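Long-range contacts in NADPH-ferredoxin reductase FprA (Mycobacterium tuberculosis, PDB 1LQU), which passes electrons from NADPH through a bound FAD to ferredoxin and may supply P450 systems with reducing power: residues 110-115 with 318-323; 150-155 with 192-197; 40-45 with 133-138. One frame throughout, in Å; residues are numbered along the deposited sequence.

Contacts 1 and 2 lie side by side in the parallel sheet that binds NADPH, their centres about 12 Å apart, because strand 317-320 and strand 149-153 are neighbours there. They touch directly: Val-319 N and Val-151 O are 2.8 Å apart, probably a hydrogen bond. Along the chain, contact 2 is nested inside the loop that contact 1 closes. Contact 3 belongs to the other dinucleotide site, beside the adenosine half of FAD; its centre is about 23 Å from that of contact 1 and about 27 Å from that of contact 2, with no touching atoms. Contacts 1 and 2 both touch NADPH, contact 3 the adenosine part of FAD.

Contact 1. Residues 110-115 with 318-323; sequences RMLNIP and VVRSVG. With NDP (NADPH dihydro-nicotinamide-adenine-dinucleotide phosphate), chain I; ACT (acetate ion), chain C.
Arg-110 reaches over the end of the 318-323 segment and grips it at two points. Its backbone N gives a nearly straight bond to Gly-323 O (3.0 Å, 173° at the hydrogen), while its side chain, bent at chi3 (67°), swings back so that NH1 meets Val-322 O at 2.9 Å. That carbonyl oxygen lies at the edge of the guanidinium, close to its plane. The same nitrogen comes within 3.0 Å of N7A of the NADPH adenine, consistent with the NADP-binding role inferred for Arg-110; NH2 bonds an acetate oxygen, the ion probably coming from the crystallisation liquor. Val-322 fills the space between loop and nucleotide: CG1 packs against the adenine at C4A (3.4 Å) and against Leu-112 CD2, the two side chains crossing at about a right angle, whereas CG2 turns to Arg-110 O. This is the carboxyl end of strand 317-320 in a parallel Rossmann-type sheet, the end at which such folds hold dinucleotides. Arg-320, extended from CG to NE, runs beside Met-111 in the same direction. Its NE makes a weak bond to Arg-110 O (3.3 Å, 132°), met at the guanidinium edge, and Met-111 CE lies over one face; the stronger polar partner is Asp-109, which forms a salt bridge with NH2. Leu-112 CG rests against the aliphatic part of this arginine, 4.0 Å from Arg-320 CD. Water 1 accepts from Val-322 N and lies within hydrogen-bonding distance of Arg-110 O and Gly-323 O, bridging the two backbones.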
# COMPACT_ATOMS: atom_id res chain seq x y z
N ARG A 110 -8.78 -6.35 2.83
CA ARG A 110 -9.93 -7.14 2.48
C ARG A 110 -9.80 -8.54 3.07
O ARG A 110 -8.75 -9.14 3.06
CB ARG A 110 -10.08 -7.23 0.98
CG ARG A 110 -10.39 -5.92 0.30
CD ARG A 110 -10.79 -6.06 -1.15
NE ARG A 110 -12.07 -6.75 -1.30
CZ ARG A 110 -12.25 -8.01 -1.70
NH1 ARG A 110 -11.24 -8.82 -1.94
NH2 ARG A 110 -13.48 -8.47 -1.84
N MET A 111 -10.92 -9.05 3.55
CA MET A 111 -11.04 -10.38 4.12
C MET A 111 -11.58 -11.37 3.13
O MET A 111 -12.24 -11.01 2.17
CB MET A 111 -11.92 -10.33 5.37
CG MET A 111 -11.27 -9.49 6.46
SD MET A 111 -12.11 -9.46 7.99
CE MET A 111 -11.58 -11.04 8.54
N LEU A 112 -11.26 -12.63 3.39
CA LEU A 112 -11.79 -13.75 2.63
C LEU A 112 -13.22 -14.13 3.05
O LEU A 112 -13.97 -14.67 2.24
CB LEU A 112 -10.91 -14.98 2.83
CG LEU A 112 -9.47 -14.84 2.35
CD1 LEU A 112 -8.67 -16.04 2.84
CD2 LEU A 112 -9.41 -14.71 0.84
N ASN A 113 -13.54 -13.89 4.32
CA ASN A 113 -14.82 -14.28 4.89
C ASN A 113 -15.04 -15.78 4.78
O ASN A 113 -16.06 -16.24 4.26
CB ASN A 113 -15.97 -13.48 4.30
CG ASN A 113 -15.79 -12.00 4.47
OD1 ASN A 113 -15.50 -11.51 5.56
ND2 ASN A 113 -15.95 -11.28 3.37
N ILE A 114 -14.10 -16.53 5.34
CA ILE A 114 -14.19 -17.98 5.39
C ILE A 114 -13.90 -18.46 6.80
O ILE A 114 -13.21 -17.79 7.57
CB ILE A 114 -13.24 -18.67 4.37
CG1 ILE A 114 -11.77 -18.43 4.70
CG2 ILE A 114 -13.57 -18.26 2.94
CD1 ILE A 114 -10.81 -19.16 3.77
N PRO A 115 -14.38 -19.63 7.16
CA PRO A 115 -14.11 -20.16 8.49
C PRO A 115 -12.60 -20.37 8.71
O PRO A 115 -11.91 -20.80 7.79
CB PRO A 115 -14.88 -21.49 8.52
CG PRO A 115 -15.87 -21.39 7.47
CD PRO A 115 -15.29 -20.49 6.38
N VAL A 318 -0.97 -18.70 6.28
CA VAL A 318 -1.82 -18.29 5.17
C VAL A 318 -1.82 -16.77 5.19
O VAL A 318 -2.18 -16.15 6.19
CB VAL A 318 -3.26 -18.81 5.29
CG1 VAL A 318 -4.11 -18.22 4.19
CG2 VAL A 318 -3.29 -20.32 5.26
N VAL A 319 -1.38 -16.18 4.08
CA VAL A 319 -1.40 -14.74 3.91
C VAL A 319 -2.42 -14.44 2.82
O VAL A 319 -2.25 -14.84 1.67
CB VAL A 319 -0.04 -14.18 3.50
CG1 VAL A 319 -0.10 -12.67 3.37
CG2 VAL A 319 1.02 -14.57 4.50
N ARG A 320 -3.48 -13.70 3.17
CA ARG A 320 -4.43 -13.27 2.18
C ARG A 320 -3.94 -11.97 1.57
O ARG A 320 -3.74 -10.97 2.25
CB ARG A 320 -5.85 -13.13 2.74
CG ARG A 320 -6.01 -12.10 3.84
CD ARG A 320 -7.45 -12.02 4.36
NE ARG A 320 -7.59 -11.06 5.44
CZ ARG A 320 -7.33 -11.32 6.71
NH1 ARG A 320 -6.90 -12.51 7.07
NH2 ARG A 320 -7.53 -10.38 7.63
N SER A 321 -3.71 -12.01 0.27
CA SER A 321 -3.35 -10.80 -0.50
C SER A 321 -4.45 -10.55 -1.50
O SER A 321 -4.25 -10.62 -2.72
CB SER A 321 -1.98 -10.97 -1.16
OG SER A 321 -1.55 -9.74 -1.69
N VAL A 322 -5.62 -10.23 -0.96
CA VAL A 322 -6.81 -10.05 -1.76
C VAL A 322 -7.25 -8.61 -1.82
O VAL A 322 -8.40 -8.30 -2.13
CB VAL A 322 -7.93 -11.03 -1.38
CG1 VAL A 322 -7.41 -12.46 -1.60
CG2 VAL A 322 -8.46 -10.87 0.03
N GLY A 323 -6.30 -7.73 -1.57
CA GLY A 323 -6.51 -6.29 -1.66
C GLY A 323 -6.39 -5.58 -0.35
O GLY A 323 -6.74 -6.11 0.70
PA NDP I . -4.65 -6.32 -6.97
O1A NDP I . -3.62 -6.13 -7.99
O2A NDP I . -5.98 -5.69 -7.17
O5B NDP I . -4.83 -7.90 -6.78
C5B NDP I . -5.80 -8.37 -5.90
C4B NDP I . -5.95 -9.86 -6.10
O4B NDP I . -6.85 -10.41 -5.11
C3B NDP I . -6.55 -10.23 -7.45
O3B NDP I . -5.82 -11.33 -7.98
C2B NDP I . -7.97 -10.65 -7.10
O2B NDP I . -8.54 -11.59 -7.98
C1B NDP I . -7.71 -11.29 -5.78
N9A NDP I . -8.88 -11.53 -4.94
C8A NDP I . -9.80 -10.59 -4.49
N7A NDP I . -10.70 -11.18 -3.71
C5A NDP I . -10.38 -12.52 -3.65
C6A NDP I . -10.93 -13.59 -2.98
N6A NDP I . -11.96 -13.50 -2.12
N1A NDP I . -10.33 -14.82 -3.14
C2A NDP I . -9.22 -14.94 -3.93
N3A NDP I . -8.64 -13.92 -4.60
C4A NDP I . -9.23 -12.73 -4.42
O3 NDP I . -4.17 -5.84 -5.52
PN NDP I . -2.77 -5.90 -4.72
O1N NDP I . -2.00 -7.11 -5.08
O2N NDP I . -3.16 -5.63 -3.34
O5D NDP I . -1.96 -4.69 -5.36
C5D NDP I . -2.44 -3.35 -5.15
C4D NDP I . -1.94 -2.43 -6.26
O4D NDP I . -0.56 -2.09 -6.03
C3D NDP I . -2.02 -3.09 -7.62
O3D NDP I . -2.37 -2.13 -8.60
C2D NDP I . -0.58 -3.55 -7.83
O2D NDP I . -0.17 -3.82 -9.14
C1D NDP I . 0.23 -2.51 -7.13
N1N NDP I . 1.59 -2.72 -6.81
C2N NDP I . 2.54 -2.58 -7.78
C3N NDP I . 3.73 -3.29 -7.66
C7N NDP I . 4.65 -3.10 -8.76
O7N NDP I . 4.34 -2.39 -9.81
N7N NDP I . 5.83 -3.71 -8.66
C4N NDP I . 4.05 -4.10 -6.50
C5N NDP I . 2.93 -4.26 -5.50
C6N NDP I . 1.75 -3.59 -5.73
P2B NDP I . -9.70 -11.19 -9.02
O1X NDP I . -10.30 -12.52 -9.38
O2X NDP I . -9.02 -10.51 -10.18
O3X NDP I . -10.65 -10.25 -8.30
C ACT C . -13.50 -11.47 -0.65
O ACT C . -13.83 -11.29 -1.89
OXT ACT C . -14.37 -11.74 0.25
CH3 ACT C . -12.10 -11.32 -0.26
O HOH W 1 -6.33 -8.76 1.59

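Contact 2. Residues 150-155 with 192-197; sequences AVVIGN and QEVVIV. With NDP (NADPH dihydro-nicotinamide-adenine-dinucleotide phosphate), chain I.
Val-197 and Ile-153 stand side by side on one face of a parallel strand pair, pointing the same way. Traced outward from the backbone, Val-197 first meets Ile-153 CD1, 4.0 Å from its CB, with Val-152 O also close to CB. At the tip, CG2 is anti to the carbonyl carbon and reaches back to Val-151 CG1 at 3.8 Å, still skirting Val-152 O; the side chain also touches Thr-273. The end of Ile-153 comes over to Val-197 because both its chi angles bend (-52° and -59°), whereas its CG2 points to the adenine of NADPH, 3.6 Å from C2A. On the opposite face Val-152 CG2 meets Val-194 CG1 at 3.6 Å, packed against helix 157-167, whose Ala-159 and Val-162 touch Val-152.

Five backbone bonds join the strands in parallel register, from Ala-150 N to Glu-193 O through to Gly-154 N to Val-197 O (2.9 Å, 175°). Strand 149-153, the turn at Gly-154 and helix 157-167 form a βαβ unit with strand 193-197, a Rossmann-type arrangement fitting the GxGxxA pattern. The Asn-155 amide folds back: ND2 donates to Gly-154 O from above the carbonyl plane and to water 2, which in turn donates to Ile-196 O.

Val-151, Val-152, Ile-153, Val-194 and Val-197 thus give the pair an apolar middle over five backbone bonds. Polar groups flank it: Glu-193 with Arg-149 and Arg-266 at the start, and at the end Asn-155 and water 2, where Asn-155 N-H is donated to the ribose oxygen O3B of NADPH at 2.9 Å.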
# COMPACT_ATOMS: atom_id res chain seq x y z
N ALA A 150 3.84 -22.20 3.21
CA ALA A 150 3.00 -21.01 3.33
C ALA A 150 2.10 -20.95 2.11
O ALA A 150 2.51 -21.32 1.01
CB ALA A 150 3.84 -19.76 3.41
N VAL A 151 0.89 -20.45 2.31
CA VAL A 151 -0.07 -20.25 1.25
C VAL A 151 -0.41 -18.79 1.16
O VAL A 151 -0.71 -18.15 2.16
CB VAL A 151 -1.33 -21.11 1.48
CG1 VAL A 151 -2.40 -20.78 0.44
CG2 VAL A 151 -0.95 -22.57 1.40
N VAL A 152 -0.34 -18.25 -0.04
CA VAL A 152 -0.68 -16.86 -0.31
C VAL A 152 -1.89 -16.85 -1.24
O VAL A 152 -1.85 -17.43 -2.32
CB VAL A 152 0.49 -16.07 -0.95
CG1 VAL A 152 0.08 -14.63 -1.26
CG2 VAL A 152 1.73 -16.12 -0.08
N ILE A 153 -2.96 -16.19 -0.81
CA ILE A 153 -4.17 -16.10 -1.62
C ILE A 153 -4.14 -14.79 -2.40
O ILE A 153 -3.95 -13.73 -1.83
CB ILE A 153 -5.44 -16.13 -0.75
CG1 ILE A 153 -5.44 -17.31 0.23
CG2 ILE A 153 -6.68 -16.10 -1.60
CD1 ILE A 153 -5.36 -18.66 -0.39
N GLY A 154 -4.36 -14.89 -3.70
CA GLY A 154 -4.43 -13.73 -4.54
C GLY A 154 -3.48 -13.74 -5.71
O GLY A 154 -2.46 -14.41 -5.67
N ASN A 155 -3.80 -12.96 -6.73
CA ASN A 155 -3.02 -12.91 -7.98
C ASN A 155 -2.69 -11.47 -8.40
O ASN A 155 -2.68 -11.15 -9.57
CB ASN A 155 -3.69 -13.63 -9.15
CG ASN A 155 -3.46 -15.14 -9.22
OD1 ASN A 155 -3.98 -15.75 -10.15
ND2 ASN A 155 -2.73 -15.74 -8.28
N GLN A 192 9.78 -23.71 2.96
CA GLN A 192 10.34 -24.42 1.83
C GLN A 192 9.50 -24.26 0.58
O GLN A 192 10.00 -24.39 -0.51
CB GLN A 192 10.45 -25.91 2.17
CG GLN A 192 11.43 -26.24 3.31
CD GLN A 192 12.91 -25.98 2.98
OE1 GLN A 192 13.29 -25.78 1.82
NE2 GLN A 192 13.75 -26.01 4.01
N GLU A 193 8.23 -23.93 0.74
CA GLU A 193 7.32 -23.79 -0.39
C GLU A 193 6.30 -22.71 -0.09
O GLU A 193 5.70 -22.71 0.97
CB GLU A 193 6.58 -25.10 -0.65
CG GLU A 193 5.62 -25.05 -1.83
CD GLU A 193 5.08 -26.42 -2.17
OE1 GLU A 193 5.79 -27.18 -2.84
OE2 GLU A 193 3.95 -26.72 -1.79
N VAL A 194 6.10 -21.82 -1.04
CA VAL A 194 4.98 -20.88 -0.99
C VAL A 194 4.07 -21.25 -2.15
O VAL A 194 4.53 -21.33 -3.28
CB VAL A 194 5.44 -19.43 -1.15
CG1 VAL A 194 4.20 -18.51 -1.19
CG2 VAL A 194 6.35 -19.02 -0.02
N VAL A 195 2.79 -21.46 -1.86
CA VAL A 195 1.80 -21.72 -2.91
C VAL A 195 0.94 -20.46 -3.09
O VAL A 195 0.32 -20.02 -2.13
CB VAL A 195 0.91 -22.94 -2.56
CG1 VAL A 195 -0.01 -23.25 -3.73
CG2 VAL A 195 1.75 -24.14 -2.19
N ILE A 196 0.98 -19.89 -4.28
CA ILE A 196 0.22 -18.68 -4.62
C ILE A 196 -1.05 -19.18 -5.32
O ILE A 196 -0.98 -19.84 -6.35
CB ILE A 196 1.01 -17.77 -5.52
CG1 ILE A 196 2.30 -17.32 -4.84
CG2 ILE A 196 0.15 -16.55 -5.94
CD1 ILE A 196 3.23 -16.61 -5.76
N VAL A 197 -2.19 -18.85 -4.74
CA VAL A 197 -3.47 -19.40 -5.13
C VAL A 197 -4.40 -18.33 -5.68
O VAL A 197 -4.84 -17.42 -4.95
CB VAL A 197 -4.10 -20.09 -3.95
CG1 VAL A 197 -5.38 -20.76 -4.32
CG2 VAL A 197 -3.15 -21.10 -3.32
PA NDP I . -4.65 -6.32 -6.97
O1A NDP I . -3.62 -6.13 -7.99
O2A NDP I . -5.98 -5.69 -7.17
O5B NDP I . -4.83 -7.90 -6.78
C5B NDP I . -5.80 -8.37 -5.90
C4B NDP I . -5.95 -9.86 -6.10
O4B NDP I . -6.85 -10.41 -5.11
C3B NDP I . -6.55 -10.23 -7.45
O3B NDP I . -5.82 -11.33 -7.98
C2B NDP I . -7.97 -10.65 -7.10
O2B NDP I . -8.54 -11.59 -7.98
C1B NDP I . -7.71 -11.29 -5.78
N9A NDP I . -8.88 -11.53 -4.94
C8A NDP I . -9.80 -10.59 -4.49
N7A NDP I . -10.70 -11.18 -3.71
C5A NDP I . -10.38 -12.52 -3.65
C6A NDP I . -10.93 -13.59 -2.98
N6A NDP I . -11.96 -13.50 -2.12
N1A NDP I . -10.33 -14.82 -3.14
C2A NDP I . -9.22 -14.94 -3.93
N3A NDP I . -8.64 -13.92 -4.60
C4A NDP I . -9.23 -12.73 -4.42
O3 NDP I . -4.17 -5.84 -5.52
PN NDP I . -2.77 -5.90 -4.72
O1N NDP I . -2.00 -7.11 -5.08
O2N NDP I . -3.16 -5.63 -3.34
O5D NDP I . -1.96 -4.69 -5.36
C5D NDP I . -2.44 -3.35 -5.15
C4D NDP I . -1.94 -2.43 -6.26
O4D NDP I . -0.56 -2.09 -6.03
C3D NDP I . -2.02 -3.09 -7.62
O3D NDP I . -2.37 -2.13 -8.60
C2D NDP I . -0.58 -3.55 -7.83
O2D NDP I . -0.17 -3.82 -9.14
C1D NDP I . 0.23 -2.51 -7.13
N1N NDP I . 1.59 -2.72 -6.81
C2N NDP I . 2.54 -2.58 -7.78
C3N NDP I . 3.73 -3.29 -7.66
C7N NDP I . 4.65 -3.10 -8.76
O7N NDP I . 4.34 -2.39 -9.81
N7N NDP I . 5.83 -3.71 -8.66
C4N NDP I . 4.05 -4.10 -6.50
C5N NDP I . 2.93 -4.26 -5.50
C6N NDP I . 1.75 -3.59 -5.73
P2B NDP I . -9.70 -11.19 -9.02
O1X NDP I . -10.30 -12.52 -9.38
O2X NDP I . -9.02 -10.51 -10.18
O3X NDP I . -10.65 -10.25 -8.30
O HOH W 2 -1.59 -18.37 -8.88

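Contact 3. Residues 40-45 with 133-138; sequences EMLPTP and NAHPHF. With FAD (flavin-adenine dinucleotide), chain H.
The imidazole of His-135 has a methyl group, Leu-42 CD1, over one face, 4.1 Å from its centroid and 28° off the normal, a CH-pi contact. Phe-138 CE2 lies over the centre of the opposite face, so the ring is sandwiched, and at the edge, in the ring plane, His-137 N donates to His-135 ND1 (3.0 Å). That bond fixes the rotation of the ring. The ring of His-137 has His-135 CE1 above one face, displaced toward the rim, and Met-41 SD at its edge, 3.7 Å from His-137 CE1: a sulfur-aromatic contact made side-on. Leu-42 CD2 sits in the angle between His-135 CE1, His-137 NE2 (3.8 Å), which it approaches obliquely, and Pro-136 CG (4.0 Å).

Leu-42 stands with CG anti to its carbonyl carbon (chi1 -58°), which carries both methyls toward 133-138. Its backbone N is held by Glu-40 OE2 at 2.9 Å, an acceptor that also takes the FAD hydroxyl O2B. Glu-40 OE1 receives a hydrogen bond from FAD O3B at 2.7 Å, so the carboxylate grips both ribose hydroxyls of the adenosine, as an acidic residue at the end of the second strand commonly does in Rossmann-type FAD sites. Met-41 comes from the adenine side: its CB lies near FAD N3A, its SD at the His-137 edge, and its CE turns back to FAD O2B (3.4 Å).

In the fold, 40-45 leaves strand 34-40 and leads to helix 48-51, while 133-138 follows helix 125-132, ended by a Schellman motif with Ala-134 as C-prime residue. Helix 447-454 touches both segments, through Leu-450 on Pro-43, Thr-44 and Pro-136, and helix 420-434 packs on Pro-43, Thr-44 and Pro-45.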
# COMPACT_ATOMS: atom_id res chain seq x y z
N GLU A 40 0.30 13.99 8.91
CA GLU A 40 0.56 12.57 8.69
C GLU A 40 0.48 11.82 9.99
O GLU A 40 1.07 12.21 10.98
CB GLU A 40 1.95 12.41 8.06
CG GLU A 40 2.55 11.01 8.13
CD GLU A 40 1.72 9.95 7.42
OE1 GLU A 40 1.26 10.22 6.28
OE2 GLU A 40 1.52 8.88 8.02
N MET A 41 -0.21 10.68 9.95
CA MET A 41 -0.40 9.84 11.11
C MET A 41 0.88 9.31 11.72
O MET A 41 1.02 9.25 12.92
CB MET A 41 -1.33 8.68 10.69
CG MET A 41 -1.29 7.41 11.38
SD MET A 41 -2.69 6.43 10.87
CE MET A 41 -2.13 5.42 9.52
N LEU A 42 1.81 8.88 10.87
CA LEU A 42 3.08 8.35 11.32
C LEU A 42 4.08 9.47 11.54
O LEU A 42 3.92 10.58 11.03
CB LEU A 42 3.62 7.38 10.28
CG LEU A 42 2.71 6.21 9.95
CD1 LEU A 42 3.37 5.34 8.88
CD2 LEU A 42 2.37 5.39 11.18
N PRO A 43 5.16 9.21 12.27
CA PRO A 43 6.23 10.19 12.37
C PRO A 43 6.99 10.41 11.05
O PRO A 43 7.69 11.42 10.92
CB PRO A 43 7.18 9.56 13.42
CG PRO A 43 6.29 8.69 14.20
CD PRO A 43 5.36 8.10 13.21
N THR A 44 6.84 9.49 10.11
CA THR A 44 7.61 9.47 8.88
C THR A 44 6.69 9.66 7.69
O THR A 44 5.59 9.12 7.67
CB THR A 44 8.31 8.10 8.73
OG1 THR A 44 7.30 7.07 8.73
CG2 THR A 44 9.21 7.81 9.91
N PRO A 45 7.15 10.40 6.69
CA PRO A 45 6.39 10.62 5.47
C PRO A 45 6.56 9.47 4.49
O PRO A 45 7.29 8.51 4.71
CB PRO A 45 7.00 11.92 4.93
CG PRO A 45 8.45 11.74 5.27
CD PRO A 45 8.44 11.12 6.64
N ASN A 133 8.17 -4.30 6.68
CA ASN A 133 8.64 -2.96 6.36
C ASN A 133 8.70 -2.02 7.58
O ASN A 133 8.92 -0.83 7.42
CB ASN A 133 7.86 -2.34 5.22
CG ASN A 133 8.38 -2.74 3.87
OD1 ASN A 133 9.56 -3.06 3.71
ND2 ASN A 133 7.51 -2.68 2.88
N ALA A 134 8.57 -2.57 8.77
CA ALA A 134 8.75 -1.79 10.00
C ALA A 134 7.75 -0.66 10.18
O ALA A 134 8.04 0.34 10.81
CB ALA A 134 10.18 -1.26 10.13
N HIS A 135 6.55 -0.87 9.68
CA HIS A 135 5.46 0.07 9.95
C HIS A 135 5.09 -0.08 11.42
O HIS A 135 4.82 -1.19 11.87
CB HIS A 135 4.26 -0.30 9.07
CG HIS A 135 3.13 0.67 9.14
ND1 HIS A 135 2.51 1.02 10.32
CD2 HIS A 135 2.51 1.36 8.15
CE1 HIS A 135 1.56 1.90 10.04
NE2 HIS A 135 1.53 2.11 8.73
N PRO A 136 5.06 1.01 12.18
CA PRO A 136 4.87 0.87 13.62
C PRO A 136 3.55 0.25 14.04
O PRO A 136 3.47 -0.27 15.13
CB PRO A 136 5.04 2.31 14.15
CG PRO A 136 5.08 3.13 13.02
CD PRO A 136 5.32 2.38 11.77
N HIS A 137 2.53 0.29 13.23
CA HIS A 137 1.26 -0.30 13.60
C HIS A 137 1.25 -1.81 13.48
O HIS A 137 0.32 -2.44 13.92
CB HIS A 137 0.12 0.25 12.76
CG HIS A 137 -0.13 1.70 12.99
ND1 HIS A 137 -1.15 2.37 12.38
CD2 HIS A 137 0.53 2.61 13.74
CE1 HIS A 137 -1.13 3.63 12.78
NE2 HIS A 137 -0.13 3.79 13.62
N PHE A 138 2.32 -2.38 12.93
CA PHE A 138 2.38 -3.81 12.63
C PHE A 138 3.58 -4.47 13.29
O PHE A 138 3.97 -5.57 12.91
CB PHE A 138 2.39 -4.00 11.11
CG PHE A 138 1.14 -3.48 10.46
CD1 PHE A 138 -0.04 -4.19 10.49
CD2 PHE A 138 1.10 -2.23 9.89
CE1 PHE A 138 -1.17 -3.69 9.93
CE2 PHE A 138 -0.04 -1.72 9.34
CZ PHE A 138 -1.16 -2.44 9.35
PA FAD H . -0.47 5.77 0.74
O1A FAD H . -1.01 4.61 1.47
O2A FAD H . 0.84 5.66 0.05
O5B FAD H . -0.36 7.01 1.72
C5B FAD H . -1.41 7.25 2.67
C4B FAD H . -0.81 8.05 3.82
O4B FAD H . -1.88 8.56 4.62
C3B FAD H . 0.10 7.25 4.76
O3B FAD H . 1.34 7.89 5.01
C2B FAD H . -0.75 7.10 6.01
O2B FAD H . -0.05 6.88 7.22
C1B FAD H . -1.55 8.40 5.99
N9A FAD H . -2.79 8.37 6.75
C8A FAD H . -3.78 7.41 6.68
N7A FAD H . -4.78 7.73 7.50
C5A FAD H . -4.43 8.91 8.14
C6A FAD H . -5.08 9.66 9.09
N6A FAD H . -6.31 9.37 9.56
N1A FAD H . -4.47 10.80 9.51
C2A FAD H . -3.26 11.14 8.99
N3A FAD H . -2.57 10.42 8.07
C4A FAD H . -3.19 9.31 7.65
N1 FAD H . 3.76 1.02 -6.68
C2 FAD H . 4.79 1.04 -7.55
O2 FAD H . 4.82 1.86 -8.47
N3 FAD H . 5.81 0.13 -7.39
C4 FAD H . 5.86 -0.77 -6.35
O4 FAD H . 6.85 -1.55 -6.25
C4X FAD H . 4.82 -0.75 -5.44
N5 FAD H . 4.83 -1.57 -4.34
C5X FAD H . 3.71 -1.62 -3.52
C6 FAD H . 3.63 -2.54 -2.51
C7 FAD H . 2.52 -2.69 -1.70
C7M FAD H . 2.54 -3.70 -0.57
C8 FAD H . 1.43 -1.87 -1.95
C8M FAD H . 0.20 -1.98 -1.13
C9 FAD H . 1.48 -0.92 -2.98
C9A FAD H . 2.60 -0.80 -3.78
N10 FAD H . 2.67 0.13 -4.83
C10 FAD H . 3.76 0.14 -5.63
C1' FAD H . 1.54 1.07 -5.10
C2' FAD H . 1.72 2.37 -4.30
O2' FAD H . 2.08 2.02 -3.00
C3' FAD H . 0.42 3.19 -4.33
O3' FAD H . 0.07 3.55 -5.66
C4' FAD H . 0.49 4.50 -3.57
O4' FAD H . 1.31 4.44 -2.42
C5' FAD H . -0.92 4.96 -3.16
O5' FAD H . -0.74 6.27 -2.66
P FAD H . -1.74 6.99 -1.66
O1P FAD H . -1.18 8.34 -1.48
O2P FAD H . -3.17 6.87 -2.07
O3P FAD H . -1.65 6.17 -0.28